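Local coordinates for stage II sporulation E family protein (Thermanaerovibrio acidaminovorans, PDB 3RNR), which is of unknown function but is probably a protein phosphatase of the 2C family that removes phosphate from phosphoserine or phosphothreonine in proteins, at residues B[161-166]-B[198-203]; B[13-18]-B[73-78]. One frame throughout, in Å; residues are numbered along the deposited sequence.

Contact 1. Residues B[161-166]-B[198-203]; sequences LVVSDG and RPYQDN
Asp165 and Gln201 bring the two backbones to their closest approach, with 6.1 Å between their CA atoms. Residues 161-164 are the end of a strand that gives way to a turn at Asp165, whereas 198-203 is an irregular loop in which Pro199 forms the centre of an inverse gamma turn. One direct hydrogen bond joins the segments: Gln201 N donates to Asp165 OD2 at 2.9 Å, with 154° at the hydrogen, and uses the anti lone pair of that oxygen. A chi1 of 68° sets the carboxylate of Asp165 between its backbone N and carbonyl carbon, which turns OD2 to the loop. The other oxygen, OD1, forms a salt bridge with Arg95, so the carboxylate is gripped at both oxygens.

Strand 159-164 is the middle strand of the mixed sheet in the alpha-beta-beta-alpha sandwich of the PP2C fold, and the loop leads from helix 186-193 into its neighbour, strand 205-210. The Ser-Asp-Gly at 164-166 and Asp-Asn at 202-203 match family motifs whose aspartates line the metal site in relatives. Tyr200 settles on the side of the sheet where Leu161 and Val163 project and also touches Leu206, while Val162 and Ser164 turn the other way, toward strand 10-18. The side chains of Leu161 and Val163 run at about a right angle to that of Tyr200. Leu161 CD2 approaches the ring obliquely, at 3.8 Å from Tyr200 CE2, and Val163 CG1 packs on Tyr200 CB at 3.6 Å, next to the root of the ring. The Tyr200 hydroxyl is hydrogen-bonded to Glu194.

With CG anti to its carbonyl carbon (chi1 -49°), Gln201 lays CG 3.3 Å from Asp165 OD2. A water donates to Asp165 O at 2.9 Å and to Asn203 OD1 at 2.6 Å.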
loop_
_atom_site.group_PDB
_atom_site.type_symbol
_atom_site.label_atom_id
_atom_site.label_comp_id
_atom_site.label_asym_id
_atom_site.label_seq_id
_atom_site.Cartn_x
_atom_site.Cartn_y
_atom_site.Cartn_z
ATOM N N LEU B 161 13.952 3.829 3.092
ATOM C CA LEU B 161 12.969 4.896 3.223
ATOM C C LEU B 161 12.857 5.635 1.896
ATOM O O LEU B 161 13.875 6.004 1.305
ATOM C CB LEU B 161 13.385 5.860 4.337
ATOM C CG LEU B 161 12.559 7.146 4.483
ATOM C CD1 LEU B 161 11.332 6.851 5.283
ATOM C CD2 LEU B 161 13.374 8.234 5.154
ATOM N N VAL B 162 11.629 5.811 1.415
ATOM C CA VAL B 162 11.380 6.640 0.248
ATOM C C VAL B 162 10.616 7.915 0.657
ATOM O O VAL B 162 9.757 7.883 1.545
ATOM C CB VAL B 162 10.669 5.869 -0.891
ATOM C CG1 VAL B 162 11.581 4.741 -1.437
ATOM C CG2 VAL B 162 9.338 5.284 -0.416
ATOM N N VAL B 163 10.932 9.021 -0.007
ATOM C CA VAL B 163 10.498 10.351 0.422
ATOM C C VAL B 163 10.019 11.178 -0.759
ATOM O O VAL B 163 10.717 11.237 -1.770
ATOM C CB VAL B 163 11.692 11.143 0.978
ATOM C CG1 VAL B 163 11.216 12.444 1.604
ATOM C CG2 VAL B 163 12.457 10.321 1.970
ATOM N N SER B 164 8.835 11.786 -0.643
ATOM C CA SER B 164 8.391 12.824 -1.581
ATOM C C SER B 164 8.102 14.093 -0.802
ATOM O O SER B 164 7.218 14.125 0.055
ATOM C CB SER B 164 7.118 12.368 -2.288
ATOM O OG SER B 164 6.567 13.409 -3.072
ATOM N N ASP B 165 8.986 15.062 -0.950
ATOM C CA ASP B 165 8.839 16.424 -0.442
ATOM C C ASP B 165 8.674 17.657 -1.337
ATOM O O ASP B 165 8.966 18.751 -0.859
ATOM C CB ASP B 165 9.693 16.674 0.806
ATOM C CG ASP B 165 11.139 16.672 0.508
ATOM O OD1 ASP B 165 11.477 16.566 -0.690
ATOM O OD2 ASP B 165 11.924 16.802 1.466
ATOM N N GLY B 166 8.503 17.486 -2.647
ATOM C CA GLY B 166 8.584 18.617 -3.570
ATOM C C GLY B 166 7.650 19.772 -3.235
ATOM O O GLY B 166 6.569 19.574 -2.700
ATOM N N ARG B 198 17.000 14.916 9.845
ATOM C CA ARG B 198 16.117 14.297 8.843
ATOM C C ARG B 198 16.342 14.918 7.474
ATOM O O ARG B 198 16.223 16.128 7.317
ATOM C CB ARG B 198 14.652 14.534 9.196
ATOM C CG ARG B 198 14.197 13.911 10.476
ATOM C CD ARG B 198 12.882 14.508 10.920
ATOM N NE ARG B 198 12.471 13.960 12.208
ATOM C CZ ARG B 198 11.546 14.505 12.990
ATOM N NH1 ARG B 198 11.239 13.935 14.148
ATOM N NH2 ARG B 198 10.935 15.624 12.617
ATOM N N PRO B 199 16.649 14.091 6.468
ATOM C CA PRO B 199 16.959 14.665 5.154
ATOM C C PRO B 199 15.698 14.936 4.331
ATOM O O PRO B 199 15.614 14.495 3.191
ATOM C CB PRO B 199 17.799 13.568 4.494
ATOM C CG PRO B 199 17.244 12.303 5.061
ATOM C CD PRO B 199 16.829 12.630 6.496
ATOM N N TYR B 200 14.756 15.700 4.880
ATOM C CA TYR B 200 13.498 15.976 4.182
ATOM C C TYR B 200 12.655 16.977 4.953
ATOM O O TYR B 200 12.903 17.234 6.129
ATOM C CB TYR B 200 12.693 14.691 3.960
ATOM C CG TYR B 200 12.539 13.802 5.182
ATOM C CD1 TYR B 200 11.633 14.119 6.196
ATOM C CD2 TYR B 200 13.279 12.631 5.308
ATOM C CE1 TYR B 200 11.493 13.299 7.316
ATOM C CE2 TYR B 200 13.143 11.806 6.412
ATOM C CZ TYR B 200 12.256 12.143 7.411
ATOM O OH TYR B 200 12.128 11.319 8.501
ATOM N N GLN B 201 11.678 17.566 4.271
ATOM C CA GLN B 201 10.905 18.660 4.848
ATOM C C GLN B 201 9.942 18.103 5.883
ATOM O O GLN B 201 9.594 16.929 5.835
ATOM C CB GLN B 201 10.126 19.407 3.758
ATOM C CG GLN B 201 10.954 19.809 2.540
ATOM C CD GLN B 201 12.140 20.684 2.895
ATOM O OE1 GLN B 201 11.977 21.777 3.434
ATOM N NE2 GLN B 201 13.344 20.205 2.594
ATOM N N ASP B 202 9.510 18.955 6.810
ATOM C CA ASP B 202 8.522 18.590 7.827
ATOM C C ASP B 202 7.221 18.043 7.239
ATOM O O ASP B 202 6.531 17.244 7.869
ATOM C CB ASP B 202 8.193 19.809 8.702
ATOM C CG ASP B 202 9.268 20.100 9.726
ATOM O OD1 ASP B 202 10.139 19.229 9.932
ATOM O OD2 ASP B 202 9.230 21.193 10.336
ATOM N N ASN B 203 6.874 18.483 6.035
ATOM C CA ASN B 203 5.639 18.027 5.393
ATOM C C ASN B 203 5.814 16.825 4.448
ATOM O O ASN B 203 4.903 16.486 3.678
ATOM C CB ASN B 203 4.868 19.182 4.738
ATOM C CG ASN B 203 5.633 19.823 3.601
ATOM O OD1 ASN B 203 6.778 19.459 3.320
ATOM N ND2 ASN B 203 4.996 20.778 2.925
HETATM O O HOH W 1 7.885 20.481 1.171
#

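Contact 2. Residues B[13-18]-B[73-78]; sequences CVVVDG and TMAVAA
Val14, Met74 and Val76 form the apolar centre of this strand pair, on the face that also carries Val16. Strands 10-18 and 72-80 are adjacent antiparallel members of one sheet of the PP2C beta sandwich, and their axes here pass 4.8 Å apart at 179°. Val14 CB faces Val76 CB at 4.2 Å across a non-hydrogen-bonded pair. The side chain of Met74, a selenomethionine, starts beside Val16, with Met74 CB 4.0 Å from Val16 CG2 and both side chains pointing the same way. It then bends at chi3 (-67°), which swings the terminal methyl along the strand: Met74 CE comes to 3.9 Å from Val14 CG2, the two side chains meeting obliquely. Helices 25-41 and 46-63 cover this face, through residues such as Ala29 and Ala53.

On the other face, Cys13 and Val15 stand beside the small Ala77 and Ala75. Cys13 SG touches Ala77 CB at 3.9 Å, and Val15 CG2 packs on Ala75 CB. Val160 of the second sheet touches both Cys13 and Ala77.

Three hydrogen-bonded pairs, Cys13 with Ala77, Val15 with Ala75 and Asp17 with Thr73, contribute two backbone bonds each. Between them, CA-H...O contacts bring in the alternate residues, as where Met74 CA lies 3.2 Å from Val15 O.

At the polar edge, Asp17 CB and Thr73 OG1 are 4.3 Å apart, but their polar ends turn to other partners. Asp17 matches a family motif whose aspartate binds metal in relatives. Here its OD1 takes a hydrogen bond from Ser164 and a salt bridge from Arg169, and OD2, like Gly18 N, is hydrogen-bonded to a glycerol, probably from the crystallisation liquor. Thr73 OG1 is hydrogen-bonded to Tyr168 OH, while Thr73 N donates to Asp17 O at 2.9 Å.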
loop_
_atom_site.group_PDB
_atom_site.type_symbol
_atom_site.label_atom_id
_atom_site.label_comp_id
_atom_site.label_asym_id
_atom_site.label_seq_id
_atom_site.Cartn_x
_atom_site.Cartn_y
_atom_site.Cartn_z
ATOM N N CYS B 13 7.658 -0.476 -0.591
ATOM C CA CYS B 13 7.176 0.850 -0.225
ATOM C C CYS B 13 7.231 1.744 -1.451
ATOM O O CYS B 13 8.087 1.574 -2.320
ATOM C CB CYS B 13 8.027 1.451 0.894
ATOM S SG CYS B 13 9.833 1.534 0.569
ATOM N N VAL B 14 6.299 2.684 -1.538
ATOM C CA VAL B 14 6.276 3.585 -2.671
ATOM C C VAL B 14 5.708 4.938 -2.248
ATOM O O VAL B 14 4.827 5.004 -1.388
ATOM C CB VAL B 14 5.483 2.971 -3.865
ATOM C CG1 VAL B 14 4.153 2.431 -3.416
ATOM C CG2 VAL B 14 5.294 4.006 -4.987
ATOM N N VAL B 15 6.247 6.005 -2.828
ATOM C CA VAL B 15 5.644 7.321 -2.732
ATOM C C VAL B 15 5.471 7.852 -4.138
ATOM O O VAL B 15 6.330 7.638 -5.002
ATOM C CB VAL B 15 6.507 8.315 -1.899
ATOM C CG1 VAL B 15 6.526 7.902 -0.415
ATOM C CG2 VAL B 15 7.952 8.413 -2.465
ATOM N N VAL B 16 4.367 8.552 -4.363
ATOM C CA VAL B 16 4.065 9.137 -5.665
ATOM C C VAL B 16 3.495 10.535 -5.464
ATOM O O VAL B 16 2.643 10.728 -4.605
ATOM C CB VAL B 16 2.988 8.313 -6.411
ATOM C CG1 VAL B 16 2.705 8.942 -7.761
ATOM C CG2 VAL B 16 3.443 6.858 -6.611
ATOM N N ASP B 17 3.954 11.510 -6.241
ATOM C CA ASP B 17 3.294 12.822 -6.212
ATOM C C ASP B 17 3.056 13.436 -7.577
ATOM O O ASP B 17 3.939 13.430 -8.433
ATOM C CB ASP B 17 4.039 13.796 -5.304
ATOM C CG ASP B 17 3.376 13.923 -3.942
ATOM O OD1 ASP B 17 4.009 13.564 -2.928
ATOM O OD2 ASP B 17 2.216 14.366 -3.912
ATOM N N GLY B 18 1.858 13.971 -7.790
ATOM C CA GLY B 18 1.565 14.601 -9.067
ATOM C C GLY B 18 2.442 15.825 -9.236
ATOM O O GLY B 18 2.899 16.408 -8.243
ATOM N N THR B 73 6.014 12.228 -9.997
ATOM C CA THR B 73 7.356 11.752 -9.658
ATOM C C THR B 73 7.128 10.640 -8.650
ATOM O O THR B 73 6.064 10.580 -8.028
ATOM C CB THR B 73 8.216 12.849 -9.009
ATOM O OG1 THR B 73 7.527 13.373 -7.865
ATOM C CG2 THR B 73 8.441 13.985 -10.001
HETATM N N MSE B 74 8.080 9.727 -8.516
HETATM C CA MSE B 74 7.871 8.628 -7.576
HETATM C C MSE B 74 9.188 8.005 -7.141
HETATM O O MSE B 74 10.203 8.156 -7.814
HETATM C CB MSE B 74 6.979 7.563 -8.227
HETATM C CG MSE B 74 7.641 6.840 -9.394
HETATM SE SE MSE B 74 6.467 5.517 -10.200
HETATM C CE MSE B 74 6.375 4.268 -8.709
ATOM N N ALA B 75 9.165 7.304 -6.013
ATOM C CA ALA B 75 10.294 6.487 -5.615
ATOM C C ALA B 75 9.723 5.202 -5.040
ATOM O O ALA B 75 8.694 5.227 -4.363
ATOM C CB ALA B 75 11.152 7.212 -4.577
ATOM N N VAL B 76 10.388 4.087 -5.309
ATOM C CA VAL B 76 9.870 2.785 -4.898
ATOM C C VAL B 76 11.019 1.863 -4.483
ATOM O O VAL B 76 12.123 1.930 -5.043
ATOM C CB VAL B 76 9.024 2.158 -6.031
ATOM C CG1 VAL B 76 9.759 2.244 -7.351
ATOM C CG2 VAL B 76 8.669 0.718 -5.702
ATOM N N ALA B 77 10.775 1.014 -3.495
ATOM C CA ALA B 77 11.793 0.065 -3.085
ATOM C C ALA B 77 11.120 -1.227 -2.633
ATOM O O ALA B 77 9.941 -1.234 -2.275
ATOM C CB ALA B 77 12.658 0.659 -1.980
ATOM N N ALA B 78 11.855 -2.330 -2.694
ATOM C CA ALA B 78 11.300 -3.601 -2.256
ATOM C C ALA B 78 12.411 -4.391 -1.605
ATOM O O ALA B 78 13.537 -4.388 -2.096
ATOM C CB ALA B 78 10.736 -4.363 -3.419
#

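From the N terminus, strand 10-18 comes first, and the chain then runs through helices 25-41 and 46-63 before strand 72-80 returns beside it, closing contact 2 around that helical pair. Contact 1 opens only later, with strand 159-164, and closes when the loop at 198-203 comes back after strand 176-181 and helix 186-193. The two loops are thus in series, neither nested nor crossed. Contact 2 lies within one sheet, and contact 1 ties a strand of the facing sheet to the loop that leads into its neighbour; their centres are about 12 Å apart. Val162 CG2 meets Cys13 SG at 3.9 Å between the sheets, and Ser164 and Asp17 join the strand ends.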